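Local atomic coordinates of SnoK (Streptomyces nogalater, PDB entry 5EPA), a protein that closes a carbocyclic ring in nogalamycin biosynthesis, using a non-heme iron centre and 2-oxoglutarate. Residues F53-E67 / H79-S93. Residues are numbered along the deposited sequence; the frame is centred on the assembly and turned at random.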
loop_
_atom_site.group_PDB
_atom_site.type_symbol
_atom_site.label_atom_id
_atom_site.label_comp_id
_atom_site.label_asym_id
_atom_site.label_seq_id
_atom_site.Cartn_x
_atom_site.Cartn_y
_atom_site.Cartn_z
ATOM N N PHE A 53 8.821 2.422 15.224
ATOM C CA PHE A 53 8.781 1.946 13.845
ATOM C C PHE A 53 9.395 2.967 12.908
ATOM O O PHE A 53 10.111 2.600 11.971
ATOM C CB PHE A 53 7.365 1.567 13.407
ATOM C CG PHE A 53 6.880 0.300 14.008
ATOM C CD1 PHE A 53 7.656 -0.834 13.967
ATOM C CD2 PHE A 53 5.667 0.233 14.635
ATOM C CE1 PHE A 53 7.241 -2.017 14.585
ATOM C CE2 PHE A 53 5.233 -0.954 15.238
ATOM C CZ PHE A 53 6.028 -2.075 15.215
ATOM N N ARG A 54 9.139 4.248 13.145
ATOM C CA ARG A 54 9.768 5.273 12.311
ATOM C C ARG A 54 11.307 5.212 12.421
ATOM O O ARG A 54 12.007 5.340 11.431
ATOM C CB ARG A 54 9.299 6.659 12.684
ATOM C CG ARG A 54 9.928 7.723 11.829
ATOM C CD ARG A 54 9.343 9.091 12.128
ATOM N NE ARG A 54 9.999 10.100 11.280
ATOM C CZ ARG A 54 9.720 11.401 11.320
ATOM N NH1 ARG A 54 8.774 11.867 12.152
ATOM N NH2 ARG A 54 10.358 12.240 10.519
ATOM N N ALA A 55 11.813 5.036 13.630
ATOM C CA ALA A 55 13.253 4.960 13.845
ATOM C C ALA A 55 13.880 3.772 13.112
ATOM O O ALA A 55 14.955 3.880 12.540
ATOM C CB ALA A 55 13.595 4.890 15.348
ATOM N N ALA A 56 13.206 2.640 13.167
ATOM C CA ALA A 56 13.657 1.422 12.455
ATOM C C ALA A 56 13.669 1.625 10.955
ATOM O O ALA A 56 14.619 1.266 10.288
ATOM C CB ALA A 56 12.766 0.260 12.803
ATOM N N CYS A 57 12.639 2.272 10.436
ATOM C CA CYS A 57 12.627 2.637 9.026
ATOM C C CYS A 57 13.753 3.588 8.665
ATOM O O CYS A 57 14.328 3.473 7.591
ATOM C CB CYS A 57 11.270 3.239 8.621
ATOM S SG CYS A 57 9.935 2.017 8.662
ATOM N N GLU A 58 14.068 4.543 9.545
ATOM C CA GLU A 58 15.198 5.448 9.319
ATOM C C GLU A 58 16.511 4.644 9.262
ATOM O O GLU A 58 17.374 4.932 8.434
ATOM C CB GLU A 58 15.250 6.575 10.373
ATOM C CG GLU A 58 14.241 7.718 10.114
ATOM C CD GLU A 58 13.908 8.555 11.360
ATOM O OE1 GLU A 58 14.529 8.371 12.457
ATOM O OE2 GLU A 58 13.014 9.437 11.223
ATOM N N GLU A 59 16.652 3.641 10.119
ATOM C CA GLU A 59 17.824 2.793 10.081
ATOM C C GLU A 59 17.923 2.037 8.748
ATOM O O GLU A 59 19.000 1.969 8.149
ATOM C CB GLU A 59 17.848 1.802 11.247
ATOM C CG GLU A 59 18.128 2.459 12.601
ATOM C CD GLU A 59 17.892 1.523 13.767
ATOM O OE1 GLU A 59 18.463 0.416 13.770
ATOM O OE2 GLU A 59 17.093 1.870 14.666
ATOM N N VAL A 60 16.802 1.522 8.260
ATOM C CA VAL A 60 16.805 0.844 6.973
ATOM C C VAL A 60 17.208 1.804 5.811
ATOM O O VAL A 60 18.037 1.475 4.972
ATOM C CB VAL A 60 15.449 0.241 6.686
ATOM C CG1 VAL A 60 15.384 -0.275 5.274
ATOM C CG2 VAL A 60 15.138 -0.852 7.673
ATOM N N LEU A 61 16.646 3.006 5.804
ATOM C CA LEU A 61 17.010 3.979 4.797
ATOM C C LEU A 61 18.523 4.242 4.806
ATOM O O LEU A 61 19.130 4.385 3.768
ATOM C CB LEU A 61 16.232 5.286 4.983
ATOM C CG LEU A 61 14.737 5.236 4.613
ATOM C CD1 LEU A 61 13.980 6.358 5.293
ATOM C CD2 LEU A 61 14.547 5.270 3.109
ATOM N N GLU A 62 19.083 4.388 5.980
ATOM C CA GLU A 62 20.496 4.703 6.099
ATOM C C GLU A 62 21.352 3.543 5.589
ATOM O O GLU A 62 22.315 3.734 4.877
ATOM C CB GLU A 62 20.845 5.109 7.549
ATOM C CG GLU A 62 22.330 5.381 7.748
ATOM C CD GLU A 62 23.239 4.222 8.181
ATOM O OE1 GLU A 62 22.831 3.030 8.197
ATOM O OE2 GLU A 62 24.432 4.516 8.484
ATOM N N LYS A 63 20.957 2.337 5.933
ATOM C CA LYS A 63 21.730 1.132 5.639
ATOM C C LYS A 63 21.609 0.651 4.182
ATOM O O LYS A 63 22.590 0.326 3.531
ATOM C CB LYS A 63 21.228 0.011 6.536
ATOM C CG LYS A 63 22.048 -1.262 6.320
ATOM C CD LYS A 63 21.782 -2.371 7.334
ATOM C CE LYS A 63 22.105 -3.715 6.689
ATOM N NZ LYS A 63 22.220 -4.778 7.698
ATOM N N GLU A 64 20.388 0.655 3.673
ATOM C CA GLU A 64 20.099 0.198 2.313
ATOM C C GLU A 64 20.260 1.266 1.229
ATOM O O GLU A 64 20.573 0.953 0.085
ATOM C CB GLU A 64 18.641 -0.322 2.210
ATOM C CG GLU A 64 18.296 -1.382 3.245
ATOM C CD GLU A 64 19.175 -2.624 3.127
ATOM O OE1 GLU A 64 19.309 -3.152 2.001
ATOM O OE2 GLU A 64 19.702 -3.091 4.161
ATOM N N GLY A 65 20.003 2.514 1.564
ATOM C CA GLY A 65 19.857 3.538 0.550
ATOM C C GLY A 65 18.461 3.488 -0.067
ATOM O O GLY A 65 17.860 2.426 -0.163
ATOM N N ARG A 66 17.936 4.636 -0.494
ATOM C CA ARG A 66 16.602 4.672 -1.084
ATOM C C ARG A 66 16.612 4.586 -2.596
ATOM O O ARG A 66 17.554 4.957 -3.250
ATOM C CB ARG A 66 15.826 5.920 -0.616
ATOM C CG ARG A 66 16.377 7.242 -1.114
ATOM C CD ARG A 66 16.144 8.352 -0.083
ATOM N NE ARG A 66 16.980 8.161 1.084
ATOM C CZ ARG A 66 16.768 8.668 2.292
ATOM N NH1 ARG A 66 15.716 9.436 2.552
ATOM N NH2 ARG A 66 17.646 8.417 3.256
ATOM N N GLU A 67 15.497 4.145 -3.133
ATOM C CA GLU A 67 15.268 4.172 -4.556
ATOM C C GLU A 67 14.223 5.240 -4.926
ATOM O O GLU A 67 13.374 5.601 -4.120
ATOM C CB GLU A 67 14.783 2.822 -5.039
ATOM C CG GLU A 67 15.650 1.660 -4.578
ATOM C CD GLU A 67 15.570 0.502 -5.544
ATOM O OE1 GLU A 67 15.067 -0.565 -5.085
ATOM O OE2 GLU A 67 15.893 0.704 -6.762
ATOM N N HIS A 79 10.317 8.350 -2.533
ATOM C CA HIS A 79 11.571 7.610 -2.206
ATOM C C HIS A 79 11.161 6.363 -1.480
ATOM O O HIS A 79 10.365 6.450 -0.529
ATOM C CB HIS A 79 12.519 8.396 -1.334
ATOM C CG HIS A 79 13.333 9.381 -2.085
ATOM N ND1 HIS A 79 13.533 10.666 -1.640
ATOM C CD2 HIS A 79 13.987 9.288 -3.264
ATOM C CE1 HIS A 79 14.276 11.329 -2.516
ATOM N NE2 HIS A 79 14.583 10.503 -3.501
ATOM N N TYR A 80 11.680 5.207 -1.899
ATOM C CA TYR A 80 11.247 3.977 -1.277
ATOM C C TYR A 80 12.356 2.973 -1.003
ATOM O O TYR A 80 13.434 3.049 -1.572
ATOM C CB TYR A 80 10.151 3.311 -2.112
ATOM C CG TYR A 80 10.631 2.705 -3.406
ATOM C CD1 TYR A 80 10.680 3.439 -4.558
ATOM C CD2 TYR A 80 10.959 1.351 -3.482
ATOM C CE1 TYR A 80 11.086 2.869 -5.772
ATOM C CE2 TYR A 80 11.367 0.773 -4.693
ATOM C CZ TYR A 80 11.432 1.550 -5.829
ATOM O OH TYR A 80 11.831 1.004 -7.005
ATOM N N VAL A 81 12.051 2.040 -0.104
ATOM C CA VAL A 81 12.817 0.811 0.067
ATOM C C VAL A 81 11.840 -0.341 -0.030
ATOM O O VAL A 81 10.875 -0.383 0.715
ATOM C CB VAL A 81 13.516 0.732 1.402
ATOM C CG1 VAL A 81 14.241 -0.629 1.556
ATOM C CG2 VAL A 81 14.507 1.859 1.536
ATOM N N ALA A 82 12.060 -1.241 -0.990
ATOM C CA ALA A 82 11.152 -2.372 -1.224
ATOM C C ALA A 82 11.544 -3.575 -0.333
ATOM O O ALA A 82 12.639 -3.634 0.193
ATOM C CB ALA A 82 11.206 -2.771 -2.676
ATOM N N GLN A 83 10.592 -4.494 -0.137
ATOM C CA GLN A 83 10.762 -5.646 0.776
ATOM C C GLN A 83 11.301 -5.182 2.125
ATOM O O GLN A 83 12.150 -5.828 2.745
ATOM C CB GLN A 83 11.707 -6.683 0.183
ATOM C CG GLN A 83 11.105 -7.499 -0.950
ATOM C CD GLN A 83 10.895 -6.690 -2.214
ATOM O OE1 GLN A 83 9.767 -6.560 -2.702
ATOM N NE2 GLN A 83 11.966 -6.135 -2.752
ATOM N N ALA A 84 10.803 -4.046 2.554
ATOM C CA ALA A 84 11.415 -3.309 3.632
ATOM C C ALA A 84 11.379 -4.038 4.948
ATOM O O ALA A 84 12.338 -3.968 5.714
ATOM C CB ALA A 84 10.738 -1.920 3.792
ATOM N N TRP A 85 10.279 -4.731 5.223
ATOM C CA TRP A 85 10.111 -5.397 6.501
ATOM C C TRP A 85 11.148 -6.482 6.719
ATOM O O TRP A 85 11.435 -6.838 7.840
ATOM C CB TRP A 85 8.726 -5.986 6.662
ATOM C CG TRP A 85 8.511 -7.250 5.908
ATOM C CD1 TRP A 85 8.028 -7.374 4.641
ATOM C CD2 TRP A 85 8.699 -8.583 6.401
ATOM N NE1 TRP A 85 7.960 -8.699 4.280
ATOM C CE2 TRP A 85 8.341 -9.464 5.350
ATOM C CE3 TRP A 85 9.194 -9.127 7.616
ATOM C CZ2 TRP A 85 8.442 -10.833 5.474
ATOM C CZ3 TRP A 85 9.276 -10.499 7.748
ATOM C CH2 TRP A 85 8.916 -11.349 6.681
ATOM N N GLN A 86 11.695 -7.013 5.629
ATOM C CA GLN A 86 12.680 -8.117 5.701
ATOM C C GLN A 86 14.012 -7.576 6.102
ATOM O O GLN A 86 14.922 -8.343 6.394
ATOM C CB GLN A 86 12.847 -8.791 4.342
ATOM C CG GLN A 86 11.624 -9.501 3.814
ATOM C CD GLN A 86 11.769 -9.992 2.378
ATOM O OE1 GLN A 86 12.885 -10.131 1.854
ATOM N NE2 GLN A 86 10.640 -10.268 1.725
ATOM N N LYS A 87 14.166 -6.255 6.091
ATOM C CA LYS A 87 15.501 -5.633 6.185
ATOM C C LYS A 87 15.807 -5.025 7.546
ATOM O O LYS A 87 16.853 -4.415 7.743
ATOM C CB LYS A 87 15.673 -4.618 5.059
ATOM C CG LYS A 87 15.863 -5.334 3.735
ATOM C CD LYS A 87 15.572 -4.497 2.522
ATOM C CE LYS A 87 15.596 -5.386 1.280
ATOM N NZ LYS A 87 15.339 -4.556 0.068
ATOM N N HIS A 88 14.901 -5.225 8.496
ATOM C CA HIS A 88 15.156 -4.865 9.875
ATOM C C HIS A 88 14.399 -5.872 10.743
ATOM O O HIS A 88 13.232 -6.145 10.504
ATOM C CB HIS A 88 14.668 -3.451 10.132
ATOM C CG HIS A 88 15.214 -2.849 11.390
ATOM N ND1 HIS A 88 14.832 -3.277 12.639
ATOM C CD2 HIS A 88 16.118 -1.859 11.593
ATOM C CE1 HIS A 88 15.474 -2.580 13.561
ATOM N NE2 HIS A 88 16.257 -1.710 12.953
ATOM N N PRO A 89 15.061 -6.458 11.733
ATOM C CA PRO A 89 14.396 -7.392 12.663
ATOM C C PRO A 89 13.057 -6.876 13.253
ATOM O O PRO A 89 12.115 -7.637 13.339
ATOM C CB PRO A 89 15.411 -7.560 13.786
ATOM C CG PRO A 89 16.727 -7.184 13.177
ATOM C CD PRO A 89 16.458 -6.195 12.085
ATOM N N GLU A 90 13.017 -5.633 13.720
ATOM C CA GLU A 90 11.829 -5.059 14.362
ATOM C C GLU A 90 10.629 -4.847 13.439
ATOM O O GLU A 90 9.512 -4.721 13.927
ATOM C CB GLU A 90 12.148 -3.720 15.053
ATOM C CG GLU A 90 12.928 -3.892 16.364
ATOM C CD GLU A 90 13.561 -2.586 16.898
ATOM O OE1 GLU A 90 13.059 -1.477 16.472
ATOM O OE2 GLU A 90 14.528 -2.658 17.706
ATOM N N LEU A 91 10.833 -4.859 12.122
ATOM C CA LEU A 91 9.713 -4.564 11.205
ATOM C C LEU A 91 8.787 -5.745 10.975
ATOM O O LEU A 91 7.703 -5.591 10.418
ATOM C CB LEU A 91 10.211 -4.000 9.883
ATOM C CG LEU A 91 10.820 -2.620 10.039
ATOM C CD1 LEU A 91 11.340 -2.127 8.714
ATOM C CD2 LEU A 91 9.842 -1.617 10.634
ATOM N N ARG A 92 9.217 -6.935 11.374
ATOM C CA ARG A 92 8.336 -8.087 11.321
ATOM C C ARG A 92 7.111 -7.805 12.168
ATOM O O ARG A 92 6.023 -8.249 11.839
ATOM C CB ARG A 92 9.069 -9.364 11.838
ATOM C CG ARG A 92 8.217 -10.635 11.904
ATOM C CD ARG A 92 9.053 -11.812 12.476
ATOM N NE ARG A 92 10.078 -12.158 11.510
ATOM C CZ ARG A 92 9.897 -13.000 10.500
ATOM N NH1 ARG A 92 8.751 -13.679 10.371
ATOM N NH2 ARG A 92 10.890 -13.204 9.631
ATOM N N SER A 93 7.328 -7.132 13.289
ATOM C CA SER A 93 6.255 -6.876 14.243
ATOM C C SER A 93 5.366 -5.719 13.768
ATOM O O SER A 93 4.376 -5.454 14.368
ATOM C CB SER A 93 6.829 -6.606 15.649
ATOM O OG SER A 93 7.575 -5.395 15.635
HETATM O O HOH W 1 17.651 -2.778 0.025
HETATM O O HOH W 2 14.414 11.005 1.052
HETATM O O HOH W 3 14.799 -0.843 -2.487
#
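Glu67 N meets Tyr80 O at 2.8 Å, in the carbonyl plane and with an N-H...O angle of 175°, and Tyr80 N returns the bond to Glu67 O; this reciprocal pair defines a hydrogen-bonded antiparallel bridge. Beside it, Glu67 CB lies over one face of the Tyr80 ring, 3.9 Å from its centroid, while Arg66 CD makes a similar CH-pi contact with His79. Farther back along the helix, the His88 ring is fixed from three directions. Its NE2 donates to Glu59 OE1 (3.2 Å), within the ring plane but from above the carboxylate plane; its ND1 accepts from Glu90 N (3.2 Å); and Ala56 CB sits over one face, 3.9 Å from the ring centroid. With CG anti to the backbone N (chi1 -164°), the imidazole reaches the helix. An alanine in place of His88 would probably leave Glu59 OE1 without this donor and Glu90 N without its acceptor. Between ring and bridge, Val60 CG1 packs on Val81 CG1 (3.9 Å) and Leu61 CD2 on Val81 CG2 (3.8 Å); at the Phe53 end, Leu91 CD2 meets Phe53 CD1 (4.1 Å). The axes of 53-64 and 79-81 cross at 92°. Through Leu61 on Met234 and Val60 on Ile119, helix 47-64 backs the major sheet of the double-stranded beta-helix (cupin) fold of PhyH-family enzymes.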